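D-mannose isomerase (PDB 5X32) catalyses the reversible isomerization of D-mannose to D-fructose and, less efficiently, of D-lyxose to D-xylulose. Local coordinates at residues 196-207 with 259-270. Residues are numbered along the deposited sequence; the frame is centred on the assembly and turned at random.
Sequences LDRAKLLAKNIC and LLMLDKRSPENW
L262 sits as a knob in a hole formed by L196, A199, K200 and A203, joining two helices of the (α/α)6 barrel that characterises the N-acylglucosamine 2-epimerase family. The axes of 196-207 and 259-265 approach to 10.9 Å at 137° between their directions, about midway between antiparallel and perpendicular. The two branches of L262 divide the hole: CD1 lies over A203 CB, while CD2 meets L196 CD1 at 3.6 Å, the two leucine side chains passing alongside each other and pointing opposite ways. Toward the C-terminal end of 196-207, L259 CD2 touches C207 SG at 3.9 Å, and the C207 side chain is about 9 Å from that of H251, probably a proton donor/acceptor. C207 CB also approaches CZ3 of the W270 indole at the ring edge, 3.9 Å away.

The outer side is polar and more exposed. Leaving its helix at S266, the chain runs alongside 196-207 from L196 toward C207 and lays W270 against it. K204 CE and NZ lie by W270 NE1, but NZ and NE1 are both donors and form no hydrogen bond. Linking the two zones, K200 packs its CG on L262, then bends at chi3 (39°) to carry its ammonium to the turn. There NZ is gripped three ways. It bonds S266 OG and forms a salt bridge with E268 OE1, coming on close to the line of the C-O bond. S266 O accepts the third bond at 2.8 Å. For this one NZ stands above the carbonyl plane, 48° out of it.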
ATOM      1  N   LEU A 196      15.687   8.417   3.137  1.00 70.26           N
ATOM      2  CA  LEU A 196      15.790   7.333   4.103  1.00 64.18           C
ATOM      3  C   LEU A 196      15.708   7.901   5.509  1.00 66.00           C
ATOM      4  O   LEU A 196      15.087   7.291   6.388  1.00 68.54           O
ATOM      5  CB  LEU A 196      17.074   6.529   3.900  1.00 62.01           C
ATOM      6  CG  LEU A 196      17.309   5.380   4.881  1.00 71.68           C
ATOM      7  CD1 LEU A 196      16.111   4.454   4.934  1.00 73.21           C
ATOM      8  CD2 LEU A 196      18.546   4.592   4.477  1.00 74.49           C
ATOM      9  N   ASP A 197      16.298   9.076   5.728  1.00 61.63           N
ATOM     10  CA  ASP A 197      16.257   9.657   7.068  1.00 65.68           C
ATOM     11  C   ASP A 197      14.829  10.062   7.447  1.00 66.47           C
ATOM     12  O   ASP A 197      14.376   9.859   8.595  1.00 64.63           O
ATOM     13  CB  ASP A 197      17.199  10.853   7.161  1.00 69.08           C
ATOM     14  CG  ASP A 197      18.666  10.442   7.147  1.00 82.74           C
ATOM     15  OD1 ASP A 197      18.956   9.247   7.397  1.00 81.16           O
ATOM     16  OD2 ASP A 197      19.529  11.302   6.846  1.00 87.24           O
ATOM     17  N   ARG A 198      14.084  10.569   6.474  1.00 65.66           N
ATOM     18  CA  ARG A 198      12.698  10.933   6.757  1.00 68.97           C
ATOM     19  C   ARG A 198      11.852   9.655   7.004  1.00 68.41           C
ATOM     20  O   ARG A 198      11.006   9.612   7.911  1.00 60.65           O
ATOM     21  CB  ARG A 198      12.129  11.786   5.617  1.00 60.60           C
ATOM     22  CG  ARG A 198      10.703  12.231   5.819  1.00 64.19           C
ATOM     23  CD  ARG A 198      10.491  12.923   7.145  1.00 68.01           C
ATOM     24  NE  ARG A 198      11.354  14.088   7.333  1.00 71.33           N
ATOM     25  CZ  ARG A 198      11.022  15.324   6.967  1.00 75.56           C
ATOM     26  NH1 ARG A 198       9.860  15.561   6.374  1.00 73.26           N
ATOM     27  NH2 ARG A 198      11.856  16.327   7.170  1.00 74.99           N
ATOM     28  N   ALA A 199      12.097   8.611   6.213  1.00 65.34           N
ATOM     29  CA  ALA A 199      11.375   7.363   6.394  1.00 60.72           C
ATOM     30  C   ALA A 199      11.606   6.847   7.794  1.00 62.21           C
ATOM     31  O   ALA A 199      10.654   6.478   8.484  1.00 60.26           O
ATOM     32  CB  ALA A 199      11.806   6.322   5.373  1.00 60.22           C
ATOM     33  N   LYS A 200      12.855   6.868   8.249  1.00 62.90           N
ATOM     34  CA  LYS A 200      13.123   6.344   9.587  1.00 60.62           C
ATOM     35  C   LYS A 200      12.521   7.197  10.698  1.00 57.46           C
ATOM     36  O   LYS A 200      12.098   6.664  11.741  1.00 57.33           O
ATOM     37  CB  LYS A 200      14.621   6.164   9.790  1.00 54.99           C
ATOM     38  CG  LYS A 200      15.263   5.358   8.681  1.00 63.63           C
ATOM     39  CD  LYS A 200      16.730   5.126   8.948  1.00 70.41           C
ATOM     40  CE  LYS A 200      16.949   4.866  10.421  1.00 61.15           C
ATOM     41  NZ  LYS A 200      18.200   4.120  10.680  1.00 67.48           N
ATOM     42  N   LEU A 201      12.453   8.505  10.468  1.00 58.78           N
ATOM     43  CA  LEU A 201      11.832   9.403  11.444  1.00 59.48           C
ATOM     44  C   LEU A 201      10.325   9.139  11.571  1.00 61.04           C
ATOM     45  O   LEU A 201       9.772   9.123  12.677  1.00 55.85           O
ATOM     46  CB  LEU A 201      12.081  10.862  11.062  1.00 61.19           C
ATOM     47  CG  LEU A 201      11.483  11.932  11.982  1.00 63.69           C
ATOM     48  CD1 LEU A 201      11.819  11.690  13.435  1.00 50.92           C
ATOM     49  CD2 LEU A 201      11.896  13.338  11.551  1.00 61.75           C
ATOM     50  N   LEU A 202       9.672   8.941  10.427  1.00 62.21           N
ATOM     51  CA  LEU A 202       8.252   8.623  10.388  1.00 57.77           C
ATOM     52  C   LEU A 202       8.006   7.290  11.086  1.00 59.51           C
ATOM     53  O   LEU A 202       7.078   7.147  11.905  1.00 56.25           O
ATOM     54  CB  LEU A 202       7.754   8.589   8.943  1.00 56.76           C
ATOM     55  CG  LEU A 202       7.796   9.942   8.238  1.00 58.90           C
ATOM     56  CD1 LEU A 202       7.438   9.840   6.764  1.00 57.54           C
ATOM     57  CD2 LEU A 202       6.866  10.903   8.956  1.00 61.94           C
ATOM     58  N   ALA A 203       8.844   6.314  10.746  1.00 59.97           N
ATOM     59  CA  ALA A 203       8.778   4.997  11.366  1.00 58.64           C
ATOM     60  C   ALA A 203       8.841   5.132  12.873  1.00 58.66           C
ATOM     61  O   ALA A 203       7.977   4.603  13.566  1.00 58.57           O
ATOM     62  CB  ALA A 203       9.907   4.097  10.866  1.00 58.42           C
ATOM     63  N   LYS A 204       9.837   5.872  13.373  1.00 56.85           N
ATOM     64  CA  LYS A 204       9.998   6.052  14.818  1.00 61.28           C
ATOM     65  C   LYS A 204       8.772   6.713  15.432  1.00 62.85           C
ATOM     66  O   LYS A 204       8.284   6.288  16.494  1.00 58.05           O
ATOM     67  CB  LYS A 204      11.240   6.883  15.149  1.00 66.31           C
ATOM     68  CG  LYS A 204      11.396   7.146  16.657  1.00 59.77           C
ATOM     69  CD  LYS A 204      12.842   7.171  17.113  1.00 63.61           C
ATOM     70  CE  LYS A 204      13.333   5.772  17.438  1.00 73.02           C
ATOM     71  NZ  LYS A 204      14.809   5.623  17.493  1.00 73.45           N
ATOM     72  N   ASN A 205       8.326   7.798  14.800  1.00 55.53           N
ATOM     73  CA  ASN A 205       7.226   8.589  15.334  1.00 58.85           C
ATOM     74  C   ASN A 205       5.876   7.901  15.394  1.00 62.09           C
ATOM     75  O   ASN A 205       5.077   8.158  16.309  1.00 64.50           O
ATOM     76  CB  ASN A 205       7.111   9.881  14.554  1.00 58.34           C
ATOM     77  CG  ASN A 205       8.087  10.892  15.050  1.00 64.82           C
ATOM     78  OD1 ASN A 205       8.262  11.007  16.263  1.00 57.99           O
ATOM     79  ND2 ASN A 205       8.745  11.619  14.145  1.00 65.57           N
ATOM     80  N   ILE A 206       5.636   7.001  14.450  1.00 55.91           N
ATOM     81  CA  ILE A 206       4.361   6.313  14.405  1.00 54.46           C
ATOM     82  C   ILE A 206       4.463   5.054  15.262  1.00 56.64           C
ATOM     83  O   ILE A 206       3.633   4.815  16.152  1.00 53.42           O
ATOM     84  CB  ILE A 206       3.954   5.970  12.954  1.00 58.06           C
ATOM     85  CG1 ILE A 206       3.707   7.251  12.162  1.00 54.61           C
ATOM     86  CG2 ILE A 206       2.711   5.110  12.945  1.00 52.97           C
ATOM     87  CD1 ILE A 206       2.513   8.012  12.655  1.00 59.00           C
ATOM     88  N   CYS A 207       5.503   4.265  15.009  1.00 51.70           N
ATOM     89  CA  CYS A 207       5.659   2.993  15.689  1.00 55.49           C
ATOM     90  C   CYS A 207       6.157   3.080  17.128  1.00 56.99           C
ATOM     91  O   CYS A 207       5.940   2.154  17.894  1.00 57.59           O
ATOM     92  CB  CYS A 207       6.615   2.108  14.896  1.00 54.28           C
ATOM     93  SG  CYS A 207       5.902   1.556  13.363  1.00 61.80           S
ATOM     94  N   LEU A 259       9.155  -1.784   9.073  1.00 49.23           N
ATOM     95  CA  LEU A 259      10.259  -1.829  10.034  1.00 56.67           C
ATOM     96  C   LEU A 259      11.353  -2.792   9.599  1.00 57.55           C
ATOM     97  O   LEU A 259      12.526  -2.482   9.734  1.00 60.08           O
ATOM     98  CB  LEU A 259       9.775  -2.242  11.420  1.00 45.86           C
ATOM     99  CG  LEU A 259       8.761  -1.275  12.029  1.00 52.48           C
ATOM    100  CD1 LEU A 259       8.378  -1.682  13.461  1.00 49.21           C
ATOM    101  CD2 LEU A 259       9.211   0.178  11.926  1.00 48.57           C
ATOM    102  N   LEU A 260      10.985  -3.960   9.085  1.00 55.86           N
ATOM    103  CA  LEU A 260      12.027  -4.921   8.718  1.00 57.80           C
ATOM    104  C   LEU A 260      12.756  -4.444   7.456  1.00 56.38           C
ATOM    105  O   LEU A 260      13.984  -4.593   7.309  1.00 59.78           O
ATOM    106  CB  LEU A 260      11.427  -6.323   8.552  1.00 53.67           C
ATOM    107  CG  LEU A 260      10.789  -6.792   9.865  1.00 53.49           C
ATOM    108  CD1 LEU A 260      10.160  -8.152   9.780  1.00 59.59           C
ATOM    109  CD2 LEU A 260      11.799  -6.780  10.986  1.00 60.36           C
ATOM    110  N   MET A 261      12.002  -3.824   6.562  1.00 60.00           N
ATOM    111  CA  MET A 261      12.586  -3.250   5.365  1.00 59.29           C
ATOM    112  C   MET A 261      13.585  -2.116   5.721  1.00 59.55           C
ATOM    113  O   MET A 261      14.651  -2.002   5.122  1.00 61.34           O
ATOM    114  CB  MET A 261      11.470  -2.756   4.462  1.00 56.04           C
ATOM    115  CG  MET A 261      10.697  -3.857   3.758  1.00 63.92           C
ATOM    116  SD  MET A 261       9.385  -3.156   2.730  1.00 62.58           S
ATOM    117  CE  MET A 261      10.328  -2.223   1.512  1.00 56.61           C
ATOM    118  N   LEU A 262      13.245  -1.306   6.714  1.00 53.25           N
ATOM    119  CA  LEU A 262      14.134  -0.264   7.196  1.00 57.02           C
ATOM    120  C   LEU A 262      15.324  -0.879   7.926  1.00 61.84           C
ATOM    121  O   LEU A 262      16.440  -0.389   7.848  1.00 65.09           O
ATOM    122  CB  LEU A 262      13.380   0.664   8.134  1.00 54.09           C
ATOM    123  CG  LEU A 262      12.549   1.724   7.431  1.00 58.26           C
ATOM    124  CD1 LEU A 262      11.822   2.538   8.471  1.00 61.28           C
ATOM    125  CD2 LEU A 262      13.419   2.603   6.543  1.00 58.16           C
ATOM    126  N   ASP A 263      15.082  -1.982   8.619  1.00 63.03           N
ATOM    127  CA  ASP A 263      16.123  -2.641   9.385  1.00 63.19           C
ATOM    128  C   ASP A 263      17.169  -3.242   8.458  1.00 66.45           C
ATOM    129  O   ASP A 263      18.289  -3.524   8.897  1.00 66.06           O
ATOM    130  CB  ASP A 263      15.540  -3.714  10.305  1.00 64.48           C
ATOM    131  CG  ASP A 263      16.503  -4.115  11.400  1.00 67.69           C
ATOM    132  OD1 ASP A 263      17.521  -3.411  11.574  1.00 70.28           O
ATOM    133  OD2 ASP A 263      16.221  -5.098  12.115  1.00 76.36           O
ATOM    134  N   LYS A 264      16.828  -3.475   7.189  1.00 63.78           N
ATOM    135  CA  LYS A 264      17.888  -3.971   6.319  1.00 65.97           C
ATOM    136  C   LYS A 264      18.610  -2.809   5.658  1.00 71.90           C
ATOM    137  O   LYS A 264      19.787  -2.919   5.326  1.00 75.65           O
ATOM    138  CB  LYS A 264      17.319  -4.906   5.242  1.00 65.28           C
ATOM    139  CG  LYS A 264      17.966  -4.852   3.813  1.00 87.53           C
ATOM    140  CD  LYS A 264      19.474  -5.135   3.654  1.00 82.70           C
ATOM    141  CE  LYS A 264      19.818  -5.431   2.190  1.00 90.84           C
ATOM    142  NZ  LYS A 264      19.429  -4.277   1.259  1.00 88.05           N
ATOM    143  N   ARG A 265      17.969  -1.656   5.565  1.00 70.35           N
ATOM    144  CA  ARG A 265      18.632  -0.523   4.934  1.00 66.60           C
ATOM    145  C   ARG A 265      19.486   0.255   5.917  1.00 69.97           C
ATOM    146  O   ARG A 265      20.659   0.525   5.663  1.00 74.36           O
ATOM    147  CB  ARG A 265      17.602   0.393   4.278  1.00 66.07           C
ATOM    148  CG  ARG A 265      16.645  -0.378   3.424  1.00 68.42           C
ATOM    149  CD  ARG A 265      15.751   0.491   2.564  1.00 70.37           C
ATOM    150  NE  ARG A 265      14.718  -0.323   1.936  1.00 67.64           N
ATOM    151  CZ  ARG A 265      14.937  -1.243   1.003  1.00 70.68           C
ATOM    152  NH1 ARG A 265      16.165  -1.479   0.565  1.00 81.42           N
ATOM    153  NH2 ARG A 265      13.921  -1.931   0.501  1.00 68.89           N
ATOM    154  N   SER A 266      18.908   0.590   7.057  1.00 69.69           N
ATOM    155  CA  SER A 266      19.602   1.384   8.050  1.00 63.15           C
ATOM    156  C   SER A 266      19.174   0.885   9.425  1.00 65.03           C
ATOM    157  O   SER A 266      18.217   1.401  10.009  1.00 65.47           O
ATOM    158  CB  SER A 266      19.276   2.868   7.833  1.00 65.18           C
ATOM    159  OG  SER A 266      19.841   3.714   8.814  1.00 67.34           O
ATOM    160  N   PRO A 267      19.868  -0.155   9.928  1.00 70.10           N
ATOM    161  CA  PRO A 267      19.483  -0.932  11.123  1.00 60.61           C
ATOM    162  C   PRO A 267      19.271  -0.129  12.406  1.00 60.91           C
ATOM    163  O   PRO A 267      19.842   0.937  12.582  1.00 68.55           O
ATOM    164  CB  PRO A 267      20.643  -1.909  11.309  1.00 57.38           C
ATOM    165  CG  PRO A 267      21.407  -1.913  10.039  1.00 57.77           C
ATOM    166  CD  PRO A 267      21.100  -0.657   9.290  1.00 67.41           C
ATOM    167  N   GLU A 268      18.443  -0.672  13.290  1.00 60.96           N
ATOM    168  CA  GLU A 268      18.047  -0.033  14.538  1.00 60.43           C
ATOM    169  C   GLU A 268      17.549  -1.128  15.476  1.00 63.99           C
ATOM    170  O   GLU A 268      16.708  -1.941  15.078  1.00 64.64           O
ATOM    171  CB  GLU A 268      16.952   1.003  14.303  1.00 62.62           C
ATOM    172  CG  GLU A 268      17.163   2.314  15.033  1.00 71.59           C
ATOM    173  CD  GLU A 268      18.071   3.261  14.265  1.00 78.99           C
ATOM    174  OE1 GLU A 268      17.748   3.607  13.110  1.00 81.10           O
ATOM    175  OE2 GLU A 268      19.116   3.659  14.808  1.00 89.90           O
ATOM    176  N   ASN A 269      18.042  -1.157  16.714  1.00 62.14           N
ATOM    177  CA  ASN A 269      17.859  -2.349  17.531  1.00 59.16           C
ATOM    178  C   ASN A 269      16.421  -2.570  18.047  1.00 59.89           C
ATOM    179  O   ASN A 269      16.124  -3.637  18.586  1.00 62.53           O
ATOM    180  CB  ASN A 269      18.868  -2.386  18.702  1.00 65.48           C
ATOM    181  CG  ASN A 269      18.669  -1.272  19.726  1.00 76.77           C
ATOM    182  OD1 ASN A 269      17.601  -0.657  19.813  1.00 78.18           O
ATOM    183  ND2 ASN A 269      19.692  -1.056  20.560  1.00 66.82           N
ATOM    184  N   TRP A 270      15.531  -1.593  17.885  1.00 60.77           N
ATOM    185  CA  TRP A 270      14.127  -1.792  18.272  1.00 59.58           C
ATOM    186  C   TRP A 270      13.235  -2.272  17.106  1.00 61.87           C
ATOM    187  O   TRP A 270      12.098  -2.711  17.324  1.00 54.38           O
ATOM    188  CB  TRP A 270      13.534  -0.505  18.858  1.00 62.35           C
ATOM    189  CG  TRP A 270      13.424   0.643  17.874  1.00 63.38           C
ATOM    190  CD1 TRP A 270      14.373   1.579  17.615  1.00 64.20           C
ATOM    191  CD2 TRP A 270      12.294   0.983  17.046  1.00 66.52           C
ATOM    192  NE1 TRP A 270      13.920   2.472  16.675  1.00 69.62           N
ATOM    193  CE2 TRP A 270      12.645   2.130  16.311  1.00 67.50           C
ATOM    194  CE3 TRP A 270      11.029   0.422  16.850  1.00 67.44           C
ATOM    195  CZ2 TRP A 270      11.775   2.733  15.398  1.00 66.07           C
ATOM    196  CZ3 TRP A 270      10.167   1.023  15.930  1.00 63.65           C
ATOM    197  CH2 TRP A 270      10.546   2.165  15.224  1.00 62.22           C
TER